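Local coordinates for protein ribulose bisphosphate carboxylase (Hyperthermus butylicus DSM 5456, PDB 6HUN) that probably catalyses the addition of carbon dioxide and water to ribulose 1,5-bisphosphate, giving two molecules of 3-phosphoglycerate, in an archaeal AMP degradation pathway, at residues S24-F29 with I55-G60; S120-N125 with L135-V140; P78-K83 with P106-E111; H347-R352 with R357-D362; A276-A281 with R320-D325. All blocks are in the same frame, centred on the assembly; numbering follows the deposited sequence.

Interaction 1: S24-F29 with I55-G60; sequences SIYLEF and IKDAAG
Gly60 lies against Tyr26, and the meeting is one of backbone with backbone: the CA of Gly60 comes within 3.4 Å of Tyr26 O, its C-H directed at that oxygen with an angle of 155° at the hydrogen. A side chain at Gly60 would start on this same line, its CB almost on top of the carbonyl, and glycine is what allows helix 55-65 to come so near. The oxygen also takes a weak hydrogen bond from Phe29 N within the short 3-10 segment 27-29. With CG anti to its own carbonyl carbon (chi1 -65°), the Tyr26 ring swings clear of that carbonyl and passes obliquely by Gly60, CD1 lying 4.0 Å from Gly60 O. Phe29 reaches the same oxygen with its CB, 3.8 Å away. One helical turn earlier, Asp57 carries OD1 to 4.2 Å from Tyr26 CB, a plain van der Waals approach; the carboxylate forms its salt bridge with Arg61 of the same helix. The N-terminal loop thus docks on helix 55-65 of the N-terminal domain without a conventional hydrogen bond between the two segments; closeness rests on the bare glycine and on weak C-H to oxygen attraction.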
# COMPACT_ATOMS: atom_id res chain seq x y z
N SER A 24 19.85 -23.17 9.70
CA SER A 24 21.22 -23.62 9.57
C SER A 24 21.71 -23.47 8.13
O SER A 24 22.88 -23.15 7.89
CB SER A 24 21.35 -25.07 10.04
OG SER A 24 22.71 -25.51 10.00
N ILE A 25 20.83 -23.72 7.16
CA ILE A 25 21.06 -23.20 5.81
C ILE A 25 21.07 -21.68 5.86
O ILE A 25 21.58 -21.02 4.94
CB ILE A 25 20.01 -23.74 4.81
CG1 ILE A 25 20.40 -23.44 3.35
CG2 ILE A 25 18.62 -23.17 5.11
CD1 ILE A 25 21.25 -24.53 2.71
N TYR A 26 20.55 -21.11 6.94
CA TYR A 26 20.38 -19.67 7.04
C TYR A 26 21.59 -18.99 7.68
O TYR A 26 21.65 -17.75 7.65
CB TYR A 26 19.10 -19.37 7.83
CG TYR A 26 17.85 -19.83 7.10
CD1 TYR A 26 17.44 -19.21 5.94
CD2 TYR A 26 17.10 -20.92 7.56
CE1 TYR A 26 16.31 -19.62 5.27
CE2 TYR A 26 15.97 -21.35 6.89
CZ TYR A 26 15.59 -20.70 5.74
OH TYR A 26 14.47 -21.09 5.06
N LEU A 27 22.54 -19.77 8.23
CA LEU A 27 23.82 -19.22 8.69
C LEU A 27 24.63 -18.68 7.52
O LEU A 27 25.44 -17.77 7.69
CB LEU A 27 24.64 -20.30 9.45
CG LEU A 27 25.56 -21.38 8.82
CD1 LEU A 27 27.05 -20.94 8.63
CD2 LEU A 27 25.59 -22.72 9.59
N GLU A 28 24.40 -19.22 6.33
CA GLU A 28 25.09 -18.80 5.12
C GLU A 28 24.82 -17.35 4.73
O GLU A 28 25.55 -16.78 3.91
CB GLU A 28 24.69 -19.79 4.01
CG GLU A 28 24.53 -19.23 2.61
CD GLU A 28 24.54 -20.30 1.52
OE1 GLU A 28 24.47 -21.51 1.85
OE2 GLU A 28 24.63 -19.91 0.32
N PHE A 29 23.81 -16.71 5.34
CA PHE A 29 23.47 -15.33 5.00
C PHE A 29 23.90 -14.33 6.05
O PHE A 29 23.56 -13.15 5.92
CB PHE A 29 21.95 -15.21 4.75
CG PHE A 29 21.48 -15.96 3.53
CD1 PHE A 29 21.27 -17.33 3.58
CD2 PHE A 29 21.28 -15.30 2.33
CE1 PHE A 29 20.87 -18.05 2.46
CE2 PHE A 29 20.87 -16.00 1.21
CZ PHE A 29 20.67 -17.40 1.28
N ILE A 55 18.45 -14.61 17.16
CA ILE A 55 18.48 -13.43 16.30
C ILE A 55 19.28 -13.71 15.04
O ILE A 55 18.93 -13.25 13.93
CB ILE A 55 19.03 -12.19 17.05
CG1 ILE A 55 19.02 -10.97 16.14
CG2 ILE A 55 20.48 -12.38 17.53
CD1 ILE A 55 17.59 -10.68 15.51
N LYS A 56 20.34 -14.49 15.17
CA LYS A 56 21.12 -14.83 13.99
C LYS A 56 20.30 -15.64 13.02
O LYS A 56 20.39 -15.44 11.80
CB LYS A 56 22.37 -15.57 14.40
CG LYS A 56 23.38 -14.63 14.94
CD LYS A 56 24.72 -15.23 14.68
CE LYS A 56 25.72 -14.16 14.51
NZ LYS A 56 25.55 -13.10 15.54
N ASP A 57 19.50 -16.59 13.54
CA ASP A 57 18.60 -17.37 12.69
C ASP A 57 17.57 -16.46 12.01
O ASP A 57 17.35 -16.54 10.79
CB ASP A 57 17.91 -18.43 13.55
CG ASP A 57 17.14 -19.45 12.72
OD1 ASP A 57 16.99 -19.26 11.50
OD2 ASP A 57 16.69 -20.48 13.30
N ALA A 58 16.89 -15.61 12.80
CA ALA A 58 15.90 -14.70 12.22
C ALA A 58 16.55 -13.84 11.15
O ALA A 58 15.99 -13.66 10.06
CB ALA A 58 15.28 -13.83 13.30
N ALA A 59 17.78 -13.37 11.41
CA ALA A 59 18.42 -12.43 10.50
C ALA A 59 18.81 -13.09 9.19
O ALA A 59 18.71 -12.47 8.13
CB ALA A 59 19.65 -11.79 11.16
N GLY A 60 19.29 -14.34 9.23
CA GLY A 60 19.59 -15.02 7.98
C GLY A 60 18.34 -15.35 7.18
O GLY A 60 18.36 -15.32 5.95

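Interaction 2: S120-N125 with L135-V140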
# COMPACT_ATOMS: atom_id res chain seq x y z
N SER A 120 8.81 -5.05 -3.12
CA SER A 120 8.52 -6.48 -3.06
C SER A 120 9.65 -7.26 -2.41
O SER A 120 9.40 -8.38 -1.93
CB SER A 120 8.28 -7.04 -4.46
OG SER A 120 9.49 -7.04 -5.20
N SER A 121 10.87 -6.72 -2.41
CA SER A 121 12.03 -7.37 -1.77
C SER A 121 12.11 -7.00 -0.29
O SER A 121 11.91 -7.82 0.61
CB SER A 121 13.31 -6.90 -2.46
OG SER A 121 13.46 -7.67 -3.68
N ILE A 122 12.37 -5.73 -0.05
CA ILE A 122 12.71 -5.26 1.31
C ILE A 122 11.46 -4.97 2.14
O ILE A 122 11.55 -4.98 3.39
CB ILE A 122 13.62 -4.05 1.16
CG1 ILE A 122 15.00 -4.58 0.67
CG2 ILE A 122 13.84 -3.29 2.46
CD1 ILE A 122 15.97 -3.49 0.42
N LEU A 123 10.31 -4.73 1.49
CA LEU A 123 9.04 -4.55 2.21
C LEU A 123 8.07 -5.67 1.91
O LEU A 123 6.85 -5.46 1.95
CB LEU A 123 8.35 -3.20 1.86
CG LEU A 123 9.31 -2.01 2.01
CD1 LEU A 123 8.52 -0.71 1.63
CD2 LEU A 123 9.86 -1.94 3.44
N GLY A 124 8.54 -6.89 1.65
CA GLY A 124 7.61 -7.86 1.09
C GLY A 124 7.26 -8.99 2.04
O GLY A 124 6.72 -8.76 3.13
N ASN A 125 7.59 -10.23 1.66
CA ASN A 125 7.14 -11.37 2.45
C ASN A 125 7.79 -11.44 3.83
O ASN A 125 7.33 -12.24 4.68
CB ASN A 125 7.52 -12.68 1.72
CG ASN A 125 6.60 -12.99 0.57
OD1 ASN A 125 5.52 -12.42 0.45
ND2 ASN A 125 7.02 -13.93 -0.29
N LEU A 135 8.80 -7.12 12.78
CA LEU A 135 9.85 -6.71 11.84
C LEU A 135 9.50 -5.27 11.48
O LEU A 135 8.40 -5.01 10.92
CB LEU A 135 9.85 -7.64 10.61
CG LEU A 135 10.89 -7.16 9.59
CD1 LEU A 135 12.30 -7.33 10.21
CD2 LEU A 135 10.72 -8.00 8.34
N ARG A 136 10.34 -4.33 11.89
CA ARG A 136 10.19 -2.95 11.45
C ARG A 136 11.33 -2.53 10.53
O ARG A 136 12.52 -2.70 10.86
CB ARG A 136 10.14 -1.97 12.62
CG ARG A 136 9.28 -0.82 12.16
CD ARG A 136 9.60 0.39 12.63
NE ARG A 136 8.44 1.23 12.67
CZ ARG A 136 8.55 2.49 13.03
NH1 ARG A 136 7.49 3.23 13.19
NH2 ARG A 136 9.76 2.91 13.34
N VAL A 137 11.00 -2.00 9.38
CA VAL A 137 12.05 -1.52 8.48
C VAL A 137 12.29 -0.07 8.85
O VAL A 137 11.41 0.76 8.66
CB VAL A 137 11.68 -1.67 6.99
CG1 VAL A 137 12.96 -1.37 6.18
CG2 VAL A 137 11.23 -3.11 6.72
N GLU A 138 13.47 0.21 9.40
CA GLU A 138 13.70 1.54 9.95
C GLU A 138 14.25 2.53 8.90
O GLU A 138 13.86 3.71 8.89
CB GLU A 138 14.70 1.44 11.12
CG GLU A 138 14.32 0.49 12.26
CD GLU A 138 13.23 1.06 13.20
OE1 GLU A 138 12.50 2.00 12.85
OE2 GLU A 138 13.05 0.48 14.29
N ASP A 139 15.15 2.06 8.04
CA ASP A 139 15.76 2.93 7.06
C ASP A 139 16.45 2.05 6.02
O ASP A 139 16.79 0.90 6.28
CB ASP A 139 16.81 3.85 7.73
CG ASP A 139 17.18 5.06 6.85
OD1 ASP A 139 16.57 5.21 5.75
OD2 ASP A 139 18.01 5.88 7.32
N VAL A 140 16.74 2.66 4.88
CA VAL A 140 17.45 1.96 3.80
C VAL A 140 18.34 2.99 3.18
O VAL A 140 17.88 4.10 2.88
CB VAL A 140 16.50 1.37 2.73
CG1 VAL A 140 17.31 0.71 1.60
CG2 VAL A 140 15.61 0.28 3.37
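Leu123 and Val137 make the tight part of this contact. The CD2 methyl of Leu123 lies against the isopropyl group of Val137, 3.7 Å from CG2 and 4.0 Å from CB, the two side chains meeting at a slant. Leu123 is the first residue to leave helical geometry at the end of helix 115-122, and its CG, anti to the carbonyl carbon (chi1 -51°), carries the branched end toward the strand. Val137 CG2 also sits 3.8 Å from Ile122 O. That oxygen is buried here and has no hydrogen-bonding partner in the model; a methyl rather than a donor lies against it, which probably carries some energetic cost.

Packing is looser round the Ile122 side chain. Its CG2, anti to the backbone N, stands 4.1 Å from Val140 CG2 and 4.3 Å from Val137 CG1, touching both valines lightly. The looser side is nonetheless not a solvent side, since all four residues are buried; Ile122 is backed by Phe110, and Leu123 packs on Phe298 of the second subunit.

Val137 and Val140 both turn toward the helix end although they are three residues apart, because a classic beta bulge at Glu138 and Asp139, opposite Val44, shifts the alternation of the strand. Strand 132-141 runs between strand 41-49 and the short strand 309-310 in a mixed sheet built mainly from N-terminal strands, 309-310 coming from the catalytic part of the chain. Leu314 of helix 312-322, from the barrel, touches both valines, so the contact lies where sheet, helix 115-122 and barrel come together.

Interaction 3: P78-K83 with P106-E111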
# COMPACT_ATOMS: atom_id res chain seq x y z
N PRO A 78 22.38 -21.73 -10.94
CA PRO A 78 22.11 -20.29 -10.99
C PRO A 78 23.42 -19.51 -10.93
O PRO A 78 24.02 -19.37 -9.86
CB PRO A 78 21.23 -20.05 -9.76
CG PRO A 78 21.51 -21.23 -8.82
CD PRO A 78 22.41 -22.21 -9.55
N SER A 79 23.87 -19.01 -12.09
CA SER A 79 25.14 -18.31 -12.16
C SER A 79 25.17 -17.02 -11.36
O SER A 79 26.25 -16.45 -11.18
CB SER A 79 25.53 -18.00 -13.61
OG SER A 79 24.44 -17.59 -14.42
N TRP A 80 24.03 -16.55 -10.85
CA TRP A 80 23.98 -15.27 -10.14
C TRP A 80 23.57 -15.41 -8.68
O TRP A 80 23.38 -14.38 -8.00
CB TRP A 80 23.05 -14.31 -10.86
CG TRP A 80 23.66 -13.69 -12.06
CD1 TRP A 80 23.91 -14.30 -13.25
CD2 TRP A 80 24.11 -12.33 -12.20
NE1 TRP A 80 24.49 -13.41 -14.13
CE2 TRP A 80 24.63 -12.20 -13.51
CE3 TRP A 80 24.15 -11.23 -11.34
CZ2 TRP A 80 25.15 -11.00 -13.99
CZ3 TRP A 80 24.68 -10.03 -11.83
CH2 TRP A 80 25.18 -9.94 -13.13
N PHE A 81 23.48 -16.63 -8.15
CA PHE A 81 23.00 -16.82 -6.78
C PHE A 81 23.95 -16.20 -5.75
O PHE A 81 23.53 -15.36 -4.94
CB PHE A 81 22.80 -18.32 -6.51
CG PHE A 81 22.35 -18.62 -5.10
CD1 PHE A 81 21.01 -18.65 -4.78
CD2 PHE A 81 23.27 -18.87 -4.10
CE1 PHE A 81 20.58 -18.94 -3.48
CE2 PHE A 81 22.87 -19.13 -2.81
CZ PHE A 81 21.52 -19.18 -2.49
N GLU A 82 25.22 -16.64 -5.73
CA GLU A 82 26.14 -16.10 -4.72
C GLU A 82 26.39 -14.61 -4.92
O GLU A 82 26.61 -13.89 -3.93
CB GLU A 82 27.48 -16.86 -4.72
CG GLU A 82 27.41 -18.27 -4.11
CD GLU A 82 27.36 -18.25 -2.58
OE1 GLU A 82 26.80 -19.20 -2.00
OE2 GLU A 82 27.85 -17.28 -1.96
N LYS A 83 26.30 -14.13 -6.16
CA LYS A 83 26.47 -12.72 -6.48
C LYS A 83 25.32 -11.87 -5.92
O LYS A 83 25.54 -10.78 -5.37
CB LYS A 83 26.57 -12.55 -8.00
CG LYS A 83 26.48 -11.10 -8.50
CD LYS A 83 27.57 -10.21 -7.85
CE LYS A 83 27.00 -8.80 -7.52
NZ LYS A 83 27.58 -8.25 -6.24
N PRO A 106 23.29 -6.54 -2.73
CA PRO A 106 23.86 -6.14 -4.03
C PRO A 106 22.84 -5.40 -4.89
O PRO A 106 21.67 -5.76 -4.94
CB PRO A 106 24.23 -7.48 -4.67
CG PRO A 106 24.04 -8.52 -3.62
CD PRO A 106 23.06 -7.99 -2.65
N VAL A 107 23.29 -4.32 -5.54
CA VAL A 107 22.34 -3.47 -6.28
C VAL A 107 21.71 -4.21 -7.46
O VAL A 107 20.61 -3.85 -7.91
CB VAL A 107 23.00 -2.16 -6.74
CG1 VAL A 107 22.06 -1.35 -7.60
CG2 VAL A 107 23.34 -1.29 -5.56
N GLU A 108 22.36 -5.25 -7.97
CA GLU A 108 21.80 -6.04 -9.05
C GLU A 108 20.53 -6.79 -8.66
O GLU A 108 19.86 -7.34 -9.54
CB GLU A 108 22.86 -7.04 -9.56
CG GLU A 108 24.08 -6.40 -10.20
CD GLU A 108 25.06 -5.79 -9.20
OE1 GLU A 108 25.96 -5.03 -9.66
OE2 GLU A 108 24.95 -6.06 -7.98
N LEU A 109 20.18 -6.83 -7.37
CA LEU A 109 18.88 -7.41 -7.01
C LEU A 109 17.70 -6.58 -7.50
O LEU A 109 16.57 -7.09 -7.56
CB LEU A 109 18.77 -7.55 -5.49
CG LEU A 109 19.52 -8.64 -4.73
CD1 LEU A 109 19.36 -8.42 -3.24
CD2 LEU A 109 19.01 -10.06 -5.14
N PHE A 110 17.89 -5.27 -7.72
CA PHE A 110 16.77 -4.33 -7.88
C PHE A 110 16.61 -3.90 -9.33
O PHE A 110 17.60 -3.67 -10.03
CB PHE A 110 16.99 -3.13 -6.94
CG PHE A 110 17.21 -3.55 -5.49
CD1 PHE A 110 16.14 -3.98 -4.71
CD2 PHE A 110 18.49 -3.54 -4.92
CE1 PHE A 110 16.33 -4.39 -3.39
CE2 PHE A 110 18.71 -3.95 -3.62
CZ PHE A 110 17.64 -4.35 -2.83
N GLU A 111 15.37 -3.81 -9.81
CA GLU A 111 15.14 -3.25 -11.13
C GLU A 111 15.30 -1.73 -11.07
O GLU A 111 14.81 -1.06 -10.15
CB GLU A 111 13.75 -3.58 -11.66
CG GLU A 111 13.60 -3.06 -13.11
CD GLU A 111 12.21 -3.30 -13.73
OE1 GLU A 111 11.52 -4.24 -13.33
OE2 GLU A 111 11.85 -2.56 -14.69
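Opposite charges meet loosely between Lys83 and Glu108: NZ stands 3.8 Å from Glu108 OE2, a long salt bridge. The lysine chain bends at chi2, chi3 and chi4 and crosses the glutamate at roughly a right angle, which brings its CE even nearer to the carboxylate, 3.5 Å from OE2. On the other side of the pair, the bend of Glu108 at chi2 (76°) turns the carboxylate toward the lysine. A leucine in place of Glu108 would probably leave Lys83 NZ without this opposite charge and the lysine end freer to move.

The place in the fold explains the meeting. Helix 81-84 leads into strand 87-93, which pairs antiparallel with strand 99-105, and Pro106 follows that strand directly, so the two segments come together at the base of this hairpin in the N-terminal domain.

Van der Waals contact completes the account. The aliphatic part of Glu108 serves a second partner, its CG lying 4.0 Å from Trp80 CZ3, at the edge of the indole and near its plane. The Pro106 ring slides alongside Lys83, its CG only 3.2 Å from Lys83 O and its CB 3.8 Å from NZ. Trp80, whose backbone belongs to the type I turn from Pro78 to Phe81, also meets Phe213 of the second subunit with its ring.

Interaction 4: H347-R352 with R357-D362; sequences HTRIVR and RPKEGD
The backbone at Arg357 is extended (phi -127°, psi 124°) and presents its carbonyl to Arg349, whose helical backbone belongs to the last turns of helix 339-352. Arg349 bridges the distance with its side chain. CG lies anti to the carbonyl carbon and the chain kinks at chi3, which delivers the guanidinium edge-on to the carbonyl. NH1 gives Arg357 O a short hydrogen bond of 2.7 Å, with 159° at the hydrogen. The oxygen lies in the guanidinium plane, whereas seen from the acceptor the donor is tilted from the carbonyl plane. A second, weak bond of 3.1 Å runs from NH2 to Arg357 O, so the two terminal nitrogens fork onto one oxygen and fix how the guanidinium is turned.

Helix 339-352 is one of the helices of the catalytic barrel, and beyond it the chain makes strand 355-356, which pairs with strand 368-369 in a small antiparallel excursion before barrel strand 377-380. The arginine therefore ties the start of the loop in this excursion back to the end of helix 339-352.

Lys359 comes alongside, its CG 4.4 Å from Arg349 NH2 and its NZ equally far from that nitrogen. Both cationic groups form salt bridges with Glu346, one helical turn before Arg349, so this shared carboxylate would be expected to balance the two positive charges at this surface. Lys359 then opens a type II turn to Asp362, closed by a hydrogen bond from Asp362 N to Lys359 O, with Gly361 supplying the positive phi this turn needs.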
# COMPACT_ATOMS: atom_id res chain seq x y z
N HIS A 347 12.46 13.56 10.03
CA HIS A 347 11.66 13.52 8.80
C HIS A 347 11.90 14.75 7.92
O HIS A 347 11.99 14.64 6.70
CB HIS A 347 10.18 13.51 9.07
CG HIS A 347 9.68 12.29 9.77
ND1 HIS A 347 8.39 12.21 10.25
CD2 HIS A 347 10.29 11.12 10.09
CE1 HIS A 347 8.22 11.03 10.83
NE2 HIS A 347 9.37 10.35 10.75
N THR A 348 11.87 15.93 8.53
CA THR A 348 12.12 17.14 7.71
C THR A 348 13.54 17.12 7.17
O THR A 348 13.76 17.47 6.00
CB THR A 348 11.91 18.45 8.53
OG1 THR A 348 13.00 18.62 9.44
CG2 THR A 348 10.57 18.43 9.27
N ARG A 349 14.50 16.65 7.97
CA ARG A 349 15.86 16.63 7.45
C ARG A 349 16.00 15.67 6.29
O ARG A 349 16.64 16.00 5.28
CB ARG A 349 16.90 16.25 8.53
CG ARG A 349 17.15 17.29 9.60
CD ARG A 349 18.15 16.72 10.63
NE ARG A 349 19.46 16.53 10.00
CZ ARG A 349 20.29 15.51 10.20
NH1 ARG A 349 21.45 15.48 9.53
NH2 ARG A 349 20.00 14.53 11.07
N ILE A 350 15.39 14.49 6.37
CA ILE A 350 15.62 13.53 5.28
C ILE A 350 14.93 13.98 3.97
O ILE A 350 15.41 13.64 2.89
CB ILE A 350 15.19 12.11 5.69
CG1 ILE A 350 15.75 11.07 4.67
CG2 ILE A 350 13.61 11.94 5.78
CD1 ILE A 350 17.32 11.03 4.66
N VAL A 351 13.84 14.74 4.02
CA VAL A 351 13.21 15.17 2.77
C VAL A 351 13.78 16.48 2.24
O VAL A 351 13.64 16.76 1.03
CB VAL A 351 11.67 15.27 2.89
CG1 VAL A 351 11.07 13.93 3.41
CG2 VAL A 351 11.24 16.42 3.82
N ARG A 352 14.46 17.31 3.08
CA ARG A 352 14.94 18.60 2.58
C ARG A 352 16.43 18.62 2.30
O ARG A 352 16.87 19.46 1.52
CB ARG A 352 14.67 19.73 3.58
CG ARG A 352 13.21 20.00 3.76
CD ARG A 352 13.14 21.44 4.35
NE ARG A 352 13.78 21.55 5.66
CZ ARG A 352 13.25 22.23 6.69
NH1 ARG A 352 12.06 22.78 6.55
NH2 ARG A 352 13.87 22.32 7.86
N ARG A 357 22.94 13.21 7.42
CA ARG A 357 23.79 12.44 8.31
C ARG A 357 23.09 12.27 9.65
O ARG A 357 22.73 13.28 10.29
CB ARG A 357 25.15 13.12 8.49
CG ARG A 357 25.96 13.09 7.22
CD ARG A 357 27.40 13.56 7.47
NE ARG A 357 28.15 13.78 6.24
CZ ARG A 357 28.07 14.89 5.50
NH1 ARG A 357 27.24 15.86 5.87
NH2 ARG A 357 28.81 15.04 4.40
N PRO A 358 22.90 11.03 10.13
CA PRO A 358 22.37 10.83 11.49
C PRO A 358 23.24 11.48 12.57
O PRO A 358 24.47 11.63 12.43
CB PRO A 358 22.36 9.30 11.65
CG PRO A 358 22.53 8.76 10.27
CD PRO A 358 23.30 9.76 9.51
N LYS A 359 22.60 11.88 13.66
CA LYS A 359 23.41 12.40 14.77
C LYS A 359 24.23 11.28 15.40
O LYS A 359 23.94 10.10 15.24
CB LYS A 359 22.52 13.08 15.81
CG LYS A 359 21.52 14.02 15.14
CD LYS A 359 21.08 15.16 16.05
CE LYS A 359 19.79 15.77 15.52
NZ LYS A 359 18.74 14.70 15.27
N GLU A 360 25.31 11.66 16.08
CA GLU A 360 26.21 10.65 16.63
C GLU A 360 25.45 9.70 17.56
O GLU A 360 24.65 10.13 18.39
CB GLU A 360 27.37 11.34 17.37
CG GLU A 360 28.03 10.52 18.49
CD GLU A 360 28.83 9.29 18.01
OE1 GLU A 360 28.51 8.72 16.93
OE2 GLU A 360 29.79 8.91 18.73
N GLY A 361 25.64 8.40 17.35
CA GLY A 361 25.00 7.40 18.19
C GLY A 361 23.58 7.03 17.81
O GLY A 361 22.99 6.14 18.46
N ASP A 362 23.00 7.68 16.82
CA ASP A 362 21.66 7.31 16.37
C ASP A 362 21.80 6.13 15.40
O ASP A 362 22.29 6.30 14.28
CB ASP A 362 20.96 8.50 15.71
CG ASP A 362 19.67 8.11 15.00
OD1 ASP A 362 19.05 7.06 15.37
OD2 ASP A 362 19.27 8.85 14.04

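Interaction 5: A276-A281 with R320-D325; sequences AALQHA and RMAGVD
Ala322 O receives a hydrogen bond of 2.8 Å from a water molecule, water 1, which in turn accepts one of 2.9 Å from Gln279 NE2. This bridge joins the C-terminal end of helix 312-322 to the side of helix 275-288. Both ends of the Gln279 amide are bonded further, OE1 to Ile115 N and NE2 to Gly113 O, which fix the amide's rotation at the start of helix 115-122. Its CG passes 4.2 Å from Ala322 CB.

Beside the water the contact is apolar. Leu278, its CG anti to the backbone N (chi1 170°), points a forked end at the other segment: CD2 rests 3.6 Å from Ala322 CB, and CD1 lies 3.8 Å from Val324 CG1, the leucine and valine crossing at about a right angle. Replacement of Leu278 by an alanine would probably open a gap here and leave Ala322 and Val324 without the methyls that fill it. The two face the same leucine because Gly323, with positive phi, is the C-prime residue of a Schellman motif that ends helix 312-322 and turns the chain toward strand 326-328.

Val324 leads into that strand, and its side chain is about 8 Å from that of His295, a predicted proton acceptor. Helices 275-288 and 312-322 are packed side by side on the alpha/beta barrel, flanking strand 291-295 in sequence, with Leu278 also touching Ile268 of strand 265-269 and Gln279 packing on Pro247 of the second subunit.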
# COMPACT_ATOMS: atom_id res chain seq x y z
N ALA A 276 3.14 2.56 -7.91
CA ALA A 276 3.23 2.65 -9.37
C ALA A 276 2.42 3.85 -9.86
O ALA A 276 2.83 4.54 -10.82
CB ALA A 276 2.77 1.30 -10.03
N ALA A 277 1.27 4.10 -9.26
CA ALA A 277 0.48 5.29 -9.65
C ALA A 277 1.27 6.56 -9.42
O ALA A 277 1.22 7.52 -10.24
CB ALA A 277 -0.82 5.38 -8.83
N LEU A 278 1.97 6.64 -8.29
CA LEU A 278 2.76 7.85 -8.02
C LEU A 278 3.85 8.01 -9.06
O LEU A 278 4.05 9.11 -9.61
CB LEU A 278 3.36 7.78 -6.61
CG LEU A 278 4.39 8.86 -6.28
CD1 LEU A 278 3.78 10.33 -6.46
CD2 LEU A 278 4.94 8.65 -4.81
N GLN A 279 4.58 6.90 -9.37
CA GLN A 279 5.65 7.05 -10.36
C GLN A 279 5.10 7.42 -11.74
O GLN A 279 5.76 8.13 -12.51
CB GLN A 279 6.52 5.77 -10.48
CG GLN A 279 7.24 5.48 -9.12
CD GLN A 279 8.37 4.50 -9.29
OE1 GLN A 279 8.20 3.29 -9.12
NE2 GLN A 279 9.55 5.03 -9.71
N HIS A 280 3.92 6.88 -12.10
CA HIS A 280 3.26 7.28 -13.35
C HIS A 280 2.85 8.75 -13.32
O HIS A 280 3.06 9.48 -14.31
CB HIS A 280 2.03 6.41 -13.57
CG HIS A 280 1.45 6.53 -14.97
ND1 HIS A 280 2.21 6.38 -16.11
CD2 HIS A 280 0.19 6.75 -15.38
CE1 HIS A 280 1.43 6.53 -17.17
NE2 HIS A 280 0.20 6.77 -16.75
N ALA A 281 2.29 9.21 -12.20
CA ALA A 281 1.97 10.65 -12.08
C ALA A 281 3.23 11.50 -12.22
O ALA A 281 3.19 12.59 -12.84
CB ALA A 281 1.28 10.88 -10.73
N ARG A 320 10.21 10.90 -1.72
CA ARG A 320 11.10 11.85 -2.35
C ARG A 320 11.78 11.24 -3.57
O ARG A 320 11.89 11.87 -4.62
CB ARG A 320 12.13 12.30 -1.32
CG ARG A 320 13.19 13.23 -1.97
CD ARG A 320 14.09 13.84 -0.83
NE ARG A 320 15.13 14.73 -1.42
CZ ARG A 320 16.14 15.29 -0.74
NH1 ARG A 320 16.27 15.03 0.56
NH2 ARG A 320 17.04 16.06 -1.37
N MET A 321 12.22 9.99 -3.46
CA MET A 321 12.79 9.30 -4.63
C MET A 321 11.78 9.20 -5.78
O MET A 321 12.10 9.48 -6.94
CB MET A 321 13.22 7.89 -4.20
CG MET A 321 14.39 7.93 -3.26
SD MET A 321 14.63 6.31 -2.45
CE MET A 321 14.83 5.48 -4.01
N ALA A 322 10.54 8.82 -5.44
CA ALA A 322 9.53 8.57 -6.48
C ALA A 322 9.10 9.86 -7.12
O ALA A 322 8.74 9.87 -8.31
CB ALA A 322 8.30 7.86 -5.88
N GLY A 323 9.14 10.96 -6.36
CA GLY A 323 9.01 12.26 -6.99
C GLY A 323 7.89 13.14 -6.49
O GLY A 323 7.51 14.05 -7.24
N VAL A 324 7.46 13.04 -5.20
CA VAL A 324 6.60 14.11 -4.67
C VAL A 324 7.41 15.39 -4.53
O VAL A 324 8.64 15.37 -4.32
CB VAL A 324 5.92 13.71 -3.34
CG1 VAL A 324 5.21 12.30 -3.50
CG2 VAL A 324 6.91 13.68 -2.25
N ASP A 325 6.73 16.53 -4.66
CA ASP A 325 7.35 17.81 -4.34
C ASP A 325 7.01 18.28 -2.94
O ASP A 325 7.70 19.17 -2.40
CB ASP A 325 6.91 18.89 -5.30
CG ASP A 325 7.34 18.58 -6.73
OD1 ASP A 325 8.54 18.72 -6.99
OD2 ASP A 325 6.50 18.10 -7.50
O HOH W 1 9.28 7.87 -10.16

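In the fold
Along the chain the contacts close in the order 1, 3, 2, 5, 4, each before the next begins. Interactions 1, 2 and 3 lie on or beside the mixed sheet of the N-terminal domain, their centres 17 to 19 Å apart. Interactions 1 and 3 touch where Glu28 and Glu82 converge on Lys85, and interaction 3 reaches interaction 2 through Phe110 on Ile122. Interactions 4 and 5 belong to the catalytic barrel, with centres 22 Å apart, and join through Arg320 NH1, which probably bonds to Ile350 O. Across the domains, interactions 2 and 4 do not touch, their nearest atoms being about 6 Å apart. Interactions 2, 3 and 5 also touch the second subunit, so local packing and dimer assembly share residues.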